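Side-chain contacts in ABC transporter substrate-binding protein (Staphylococcus aureus subsp. aureus NCTC 8325, PDB 3UN6), which probably captures a ligand for an ABC-type import system as its substrate-binding component, and binds zinc: residues Thr92-Ala97 against Gln292-Leu297; Leu153-Lys158 against Asp212-Asp217. One frame throughout, in Å; residues are numbered along the deposited sequence.

Both contacts lie in a two-lobed substrate-binding fold of the periplasmic binding protein type, and their centres are about 15 Å apart. Interaction 1 joins the start of helix 94-102 to helix 288-300; interaction 2 packs helix 148-159 against the loop between strands 206-210 and 221-225, and is nested within the loop of chain that interaction 1 closes. They meet where Leu297 CD1 lies 3.9 Å from Ile215 CD1. Interaction 1 is nearer the zinc site of His46, Cys220 and Cys221: the side chain of Glu95 comes within about 7 Å of a bound zinc ion at nearest atoms, against about 13 Å for that of Ile215.

Interaction 1. Residues Thr92-Ala97 against Gln292-Leu297; sequences TLIELA and QEITTL
With chi1 at -65° the CG of Glu95 stands opposite its own carbonyl carbon, and a bend at chi2 (82°) then swings the carboxylate across the side chain of Ile294; Ile294 also has a chi1 near -60°, which sets its CG2 opposite the backbone N. The setting is the two-lobed fold of the periplasmic binding protein clan: strand 89-93, which lies between strands 36-41 and 221-225 in a five-stranded sheet, runs straight into helix 94-102, and helix 288-300 packs beside that junction.

The two backbones stay well apart, with 7.8 Å between Glu95 CA and Ile294 CA, and the side chains bridge the distance, those of Glu95 and Ile294 running roughly perpendicular to each other. The CG2 methyl of Ile294 does most of the touching: it lies 3.9 Å from Glu95 CG and 3.6 Å from Glu95 OE2, meeting both the aliphatic and the polar part of the glutamate. From the same turn of helix, Ile94 sends its own CG2 methyl to within 4.2 Å of Ile294 CG2, a purely apolar contact. Branched isoleucines suit both places, since each offers a methyl close to its backbone without a long flexible arm.

No hydrogen bond joins the segments; one oxygen of the buried carboxylate, OE2, finds its partner in Thr148 OG1, at the start of helix 148-159. An acid in the first turn of a helix is also well placed, because the positive end of the helix dipole would probably favour its negative charge. The main chain of Ile94 is hydrogen-bonded to that of the zinc ligand Cys220, which ties the helix start to the metal site. Beyond CG2, the CD1 methyl of Ile294 also approaches the carboxylate, resting 3.9 Å from Glu95 OE2.

Interaction 2. Residues Leu153-Lys158 against Asp212-Asp217; sequences LEELRK and DDVIPD
Leu156 and Val214 bring the two backbones to within 6.3 Å of each other, CA to CA, as helix 148-159 runs beside the irregular loop 212-217. In this two-lobed binding-protein fold that loop is part of the connection from one sheet to the other: it follows strand 206-210 and leads to strand 221-225, close to the zinc ligands Cys220 and Cys221.

Side chains close the remaining distance without any hydrogen bond between the segments. A CG opposite the backbone N (chi1 -179°) carries the Glu155 chain outward to the loop. Glutamate suits this partly exposed place, since its methylene groups make the contact while OE2 turns to Gln159. Its CG lies 4.0 Å from Val214 CG1 and 3.9 Å from Ile215 CG1; Glu155 and Val214 lie alongside, running in opposite senses. Val214 CG1 also reaches the helix itself, sitting 4.3 Å from Leu156 CB. A compact valine suits a point where the backbones are this close, while the longer Ile215 can touch Glu155 and still pack on Glu293 of helix 288-300. Behind the contact, Leu156 and Val214 both rest on Ile120 of strand 112-122.

Polar groups are served around this apolar patch. Gln159 NE2 donates to the carbonyl oxygen of Val214, fastening the loop to the helix end; its hydrogen bond with Glu155 OE2 is weak. On another face of the helix, Arg157 grips the buried Glu154 side-on with NE and NH2, and the two charges probably balance. The bond from Arg157 NE to Glu154 OE2, which also has Tyr169 as a partner, is nearly straight at 170°. Both nitrogens come from above the carboxylate plane, Arg157 NH2 lying 2.7 Å from Glu154 OE1 and 48° out of it.

Interaction 1. Residues Thr92-Ala97 against Gln292-Leu297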
loop_
_atom_site.group_PDB
_atom_site.type_symbol
_atom_site.label_atom_id
_atom_site.label_comp_id
_atom_site.label_asym_id
_atom_site.label_seq_id
_atom_site.Cartn_x
_atom_site.Cartn_y
_atom_site.Cartn_z
ATOM N N THR A 92 4.986 -0.242 3.056
ATOM C CA THR A 92 5.379 -0.866 1.788
ATOM C C THR A 92 4.462 -1.989 1.332
ATOM O O THR A 92 3.686 -2.543 2.114
ATOM C CB THR A 92 6.865 -1.400 1.896
ATOM O OG1 THR A 92 7.370 -1.799 0.605
ATOM C CG2 THR A 92 6.956 -2.570 2.852
ATOM N N LEU A 93 4.544 -2.310 0.049
ATOM C CA LEU A 93 3.770 -3.409 -0.523
ATOM C C LEU A 93 4.111 -4.696 0.262
ATOM O O LEU A 93 5.292 -5.015 0.475
ATOM C CB LEU A 93 4.127 -3.613 -1.988
ATOM C CG LEU A 93 3.940 -2.395 -2.897
ATOM C CD1 LEU A 93 4.456 -2.761 -4.279
ATOM C CD2 LEU A 93 2.471 -1.933 -2.920
ATOM N N ILE A 94 3.080 -5.426 0.689
ATOM C CA ILE A 94 3.303 -6.613 1.515
ATOM C C ILE A 94 4.037 -7.722 0.761
ATOM O O ILE A 94 4.861 -8.419 1.348
ATOM C CB ILE A 94 1.970 -7.110 2.211
ATOM C CG1 ILE A 94 2.285 -8.167 3.276
ATOM C CG2 ILE A 94 0.939 -7.611 1.182
ATOM C CD1 ILE A 94 1.031 -8.759 3.980
ATOM N N GLU A 95 3.775 -7.860 -0.549
ATOM C CA GLU A 95 4.394 -8.926 -1.337
ATOM C C GLU A 95 5.855 -8.631 -1.549
ATOM O O GLU A 95 6.667 -9.533 -1.524
ATOM C CB GLU A 95 3.703 -9.142 -2.708
ATOM C CG GLU A 95 2.221 -9.657 -2.651
ATOM C CD GLU A 95 1.166 -8.566 -2.405
ATOM O OE1 GLU A 95 1.527 -7.371 -2.244
ATOM O OE2 GLU A 95 -0.047 -8.899 -2.400
ATOM N N LEU A 96 6.166 -7.351 -1.758
ATOM C CA LEU A 96 7.539 -6.857 -1.979
ATOM C C LEU A 96 8.384 -7.102 -0.737
ATOM O O LEU A 96 9.532 -7.565 -0.819
ATOM C CB LEU A 96 7.494 -5.362 -2.323
ATOM C CG LEU A 96 8.801 -4.667 -2.697
ATOM C CD1 LEU A 96 9.561 -5.420 -3.804
ATOM C CD2 LEU A 96 8.515 -3.194 -3.095
ATOM N N ALA A 97 7.804 -6.769 0.411
ATOM C CA ALA A 97 8.427 -7.016 1.716
ATOM C C ALA A 97 8.595 -8.546 1.978
ATOM O O ALA A 97 9.605 -8.987 2.495
ATOM C CB ALA A 97 7.592 -6.352 2.817
ATOM N N GLN A 292 -2.789 -15.193 5.213
ATOM C CA GLN A 292 -2.864 -16.449 4.522
ATOM C C GLN A 292 -3.455 -16.275 3.117
ATOM O O GLN A 292 -3.072 -16.990 2.183
ATOM C CB GLN A 292 -3.675 -17.454 5.343
ATOM C CG GLN A 292 -3.554 -18.872 4.801
ATOM C CD GLN A 292 -2.202 -19.543 5.109
ATOM O OE1 GLN A 292 -1.302 -19.561 4.275
ATOM N NE2 GLN A 292 -2.073 -20.089 6.304
ATOM N N GLU A 293 -4.388 -15.334 2.959
ATOM C CA GLU A 293 -4.972 -15.067 1.635
ATOM C C GLU A 293 -3.892 -14.599 0.662
ATOM O O GLU A 293 -3.878 -15.007 -0.506
ATOM C CB GLU A 293 -6.060 -13.990 1.712
ATOM C CG GLU A 293 -6.765 -13.713 0.386
ATOM C CD GLU A 293 -7.938 -12.728 0.529
ATOM O OE1 GLU A 293 -7.736 -11.597 1.042
ATOM O OE2 GLU A 293 -9.059 -13.096 0.111
ATOM N N ILE A 294 -3.014 -13.708 1.126
ATOM C CA ILE A 294 -1.908 -13.208 0.271
ATOM C C ILE A 294 -0.911 -14.316 -0.048
ATOM O O ILE A 294 -0.476 -14.451 -1.202
ATOM C CB ILE A 294 -1.173 -11.989 0.885
ATOM C CG1 ILE A 294 -2.157 -10.806 1.039
ATOM C CG2 ILE A 294 0.081 -11.570 -0.008
ATOM C CD1 ILE A 294 -2.879 -10.422 -0.271
ATOM N N THR A 295 -0.569 -15.134 0.945
ATOM C CA THR A 295 0.375 -16.241 0.697
ATOM C C THR A 295 -0.175 -17.203 -0.350
ATOM O O THR A 295 0.557 -17.654 -1.234
ATOM C CB THR A 295 0.793 -17.011 1.993
ATOM O OG1 THR A 295 -0.339 -17.626 2.608
ATOM C CG2 THR A 295 1.471 -16.064 3.009
ATOM N N THR A 296 -1.473 -17.490 -0.259
ATOM C CA THR A 296 -2.139 -18.391 -1.180
ATOM C C THR A 296 -2.031 -17.889 -2.608
ATOM O O THR A 296 -1.680 -18.639 -3.527
ATOM C CB THR A 296 -3.633 -18.530 -0.818
ATOM O OG1 THR A 296 -3.758 -19.315 0.368
ATOM C CG2 THR A 296 -4.393 -19.184 -1.946
ATOM N N LEU A 297 -2.328 -16.609 -2.782
ATOM C CA LEU A 297 -2.307 -15.974 -4.084
ATOM C C LEU A 297 -0.877 -15.867 -4.674
ATOM O O LEU A 297 -0.687 -16.079 -5.853
ATOM C CB LEU A 297 -2.983 -14.595 -4.004
ATOM C CG LEU A 297 -4.479 -14.550 -3.640
ATOM C CD1 LEU A 297 -4.939 -13.102 -3.519
ATOM C CD2 LEU A 297 -5.358 -15.302 -4.676
#

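Interaction 2. Residues Leu153-Lys158 against Asp212-Asp217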
loop_
_atom_site.group_PDB
_atom_site.type_symbol
_atom_site.label_atom_id
_atom_site.label_comp_id
_atom_site.label_asym_id
_atom_site.label_seq_id
_atom_site.Cartn_x
_atom_site.Cartn_y
_atom_site.Cartn_z
ATOM N N LEU A 153 -5.618 -7.671 -10.563
ATOM C CA LEU A 153 -5.817 -7.703 -11.996
ATOM C C LEU A 153 -5.965 -9.109 -12.531
ATOM O O LEU A 153 -6.813 -9.352 -13.389
ATOM C CB LEU A 153 -4.718 -6.929 -12.713
ATOM C CG LEU A 153 -4.862 -5.407 -12.735
ATOM C CD1 LEU A 153 -3.473 -4.772 -13.174
ATOM C CD2 LEU A 153 -5.966 -5.010 -13.676
ATOM N N GLU A 154 -5.165 -10.038 -12.017
ATOM C CA GLU A 154 -5.273 -11.428 -12.426
ATOM C C GLU A 154 -6.594 -12.042 -11.983
ATOM O O GLU A 154 -7.149 -12.907 -12.664
ATOM C CB GLU A 154 -4.092 -12.244 -11.884
ATOM C CG GLU A 154 -2.850 -12.055 -12.689
ATOM C CD GLU A 154 -2.980 -12.653 -14.057
ATOM O OE1 GLU A 154 -2.949 -13.895 -14.160
ATOM O OE2 GLU A 154 -3.085 -11.899 -15.040
ATOM N N GLU A 155 -7.080 -11.632 -10.824
ATOM C CA GLU A 155 -8.356 -12.146 -10.356
ATOM C C GLU A 155 -9.477 -11.570 -11.218
ATOM O O GLU A 155 -10.445 -12.274 -11.533
ATOM C CB GLU A 155 -8.574 -11.826 -8.887
ATOM C CG GLU A 155 -9.901 -12.359 -8.321
ATOM C CD GLU A 155 -10.080 -13.852 -8.536
ATOM O OE1 GLU A 155 -9.074 -14.587 -8.434
ATOM O OE2 GLU A 155 -11.230 -14.283 -8.819
ATOM N N LEU A 156 -9.329 -10.309 -11.629
ATOM C CA LEU A 156 -10.325 -9.672 -12.473
ATOM C C LEU A 156 -10.290 -10.345 -13.834
ATOM O O LEU A 156 -11.322 -10.584 -14.430
ATOM C CB LEU A 156 -10.102 -8.141 -12.585
ATOM C CG LEU A 156 -10.980 -7.423 -13.625
ATOM C CD1 LEU A 156 -12.449 -7.592 -13.308
ATOM C CD2 LEU A 156 -10.649 -5.952 -13.743
ATOM N N ARG A 157 -9.100 -10.705 -14.307
ATOM C CA ARG A 157 -8.989 -11.408 -15.588
ATOM C C ARG A 157 -9.772 -12.729 -15.566
ATOM O O ARG A 157 -10.463 -13.074 -16.534
ATOM C CB ARG A 157 -7.518 -11.700 -15.937
ATOM C CG ARG A 157 -7.365 -12.430 -17.285
ATOM C CD ARG A 157 -5.919 -12.835 -17.612
ATOM N NE ARG A 157 -5.314 -13.561 -16.509
ATOM C CZ ARG A 157 -5.583 -14.823 -16.200
ATOM N NH1 ARG A 157 -6.462 -15.535 -16.902
ATOM N NH2 ARG A 157 -4.992 -15.367 -15.151
ATOM N N LYS A 158 -9.649 -13.480 -14.472
ATOM C CA LYS A 158 -10.375 -14.756 -14.333
ATOM C C LYS A 158 -11.876 -14.525 -14.192
ATOM O O LYS A 158 -12.664 -15.266 -14.761
ATOM C CB LYS A 158 -9.912 -15.532 -13.108
ATOM C CG LYS A 158 -8.466 -15.968 -13.100
ATOM C CD LYS A 158 -8.169 -16.568 -11.726
ATOM C CE LYS A 158 -6.716 -16.483 -11.353
ATOM N NZ LYS A 158 -6.579 -16.949 -9.948
ATOM N N ASP A 212 -12.137 -3.703 -3.616
ATOM C CA ASP A 212 -13.217 -4.262 -2.810
ATOM C C ASP A 212 -14.140 -5.182 -3.602
ATOM O O ASP A 212 -14.656 -6.162 -3.066
ATOM C CB ASP A 212 -14.141 -3.144 -2.283
ATOM C CG ASP A 212 -13.399 -1.902 -1.792
ATOM O OD1 ASP A 212 -13.925 -1.257 -0.859
ATOM O OD2 ASP A 212 -12.317 -1.550 -2.325
ATOM N N ASP A 213 -14.358 -4.831 -4.867
ATOM C CA ASP A 213 -15.253 -5.554 -5.759
ATOM C C ASP A 213 -14.621 -6.791 -6.346
ATOM O O ASP A 213 -15.313 -7.582 -6.991
ATOM C CB ASP A 213 -15.613 -4.681 -6.982
ATOM C CG ASP A 213 -16.188 -3.326 -6.618
ATOM O OD1 ASP A 213 -16.954 -3.269 -5.652
ATOM O OD2 ASP A 213 -15.886 -2.317 -7.333
ATOM N N VAL A 214 -13.309 -6.926 -6.184
ATOM C CA VAL A 214 -12.562 -7.998 -6.813
ATOM C C VAL A 214 -12.059 -8.984 -5.778
ATOM O O VAL A 214 -12.333 -10.165 -5.877
ATOM C CB VAL A 214 -11.401 -7.402 -7.585
ATOM C CG1 VAL A 214 -10.643 -8.462 -8.283
ATOM C CG2 VAL A 214 -11.932 -6.375 -8.580
ATOM N N ILE A 215 -11.265 -8.511 -4.824
ATOM C CA ILE A 215 -10.830 -9.369 -3.717
ATOM C C ILE A 215 -11.114 -8.566 -2.453
ATOM O O ILE A 215 -10.330 -7.711 -2.068
ATOM C CB ILE A 215 -9.315 -9.768 -3.750
ATOM C CG1 ILE A 215 -8.911 -10.353 -5.089
ATOM C CG2 ILE A 215 -9.038 -10.812 -2.681
ATOM C CD1 ILE A 215 -7.362 -10.591 -5.232
ATOM N N PRO A 216 -12.245 -8.834 -1.807
ATOM C CA PRO A 216 -12.597 -8.097 -0.608
ATOM C C PRO A 216 -11.511 -8.075 0.470
ATOM O O PRO A 216 -10.989 -9.120 0.862
ATOM C CB PRO A 216 -13.828 -8.834 -0.103
ATOM C CG PRO A 216 -14.438 -9.394 -1.348
ATOM C CD PRO A 216 -13.282 -9.809 -2.172
ATOM N N ASP A 217 -11.182 -6.867 0.911
ATOM C CA ASP A 217 -10.184 -6.611 1.948
ATOM C C ASP A 217 -8.837 -7.309 1.725
ATOM O O ASP A 217 -8.250 -7.887 2.650
ATOM C CB ASP A 217 -10.749 -6.939 3.345
ATOM C CG ASP A 217 -9.846 -6.388 4.502
ATOM O OD1 ASP A 217 -9.081 -5.404 4.293
ATOM O OD2 ASP A 217 -9.914 -6.948 5.623
#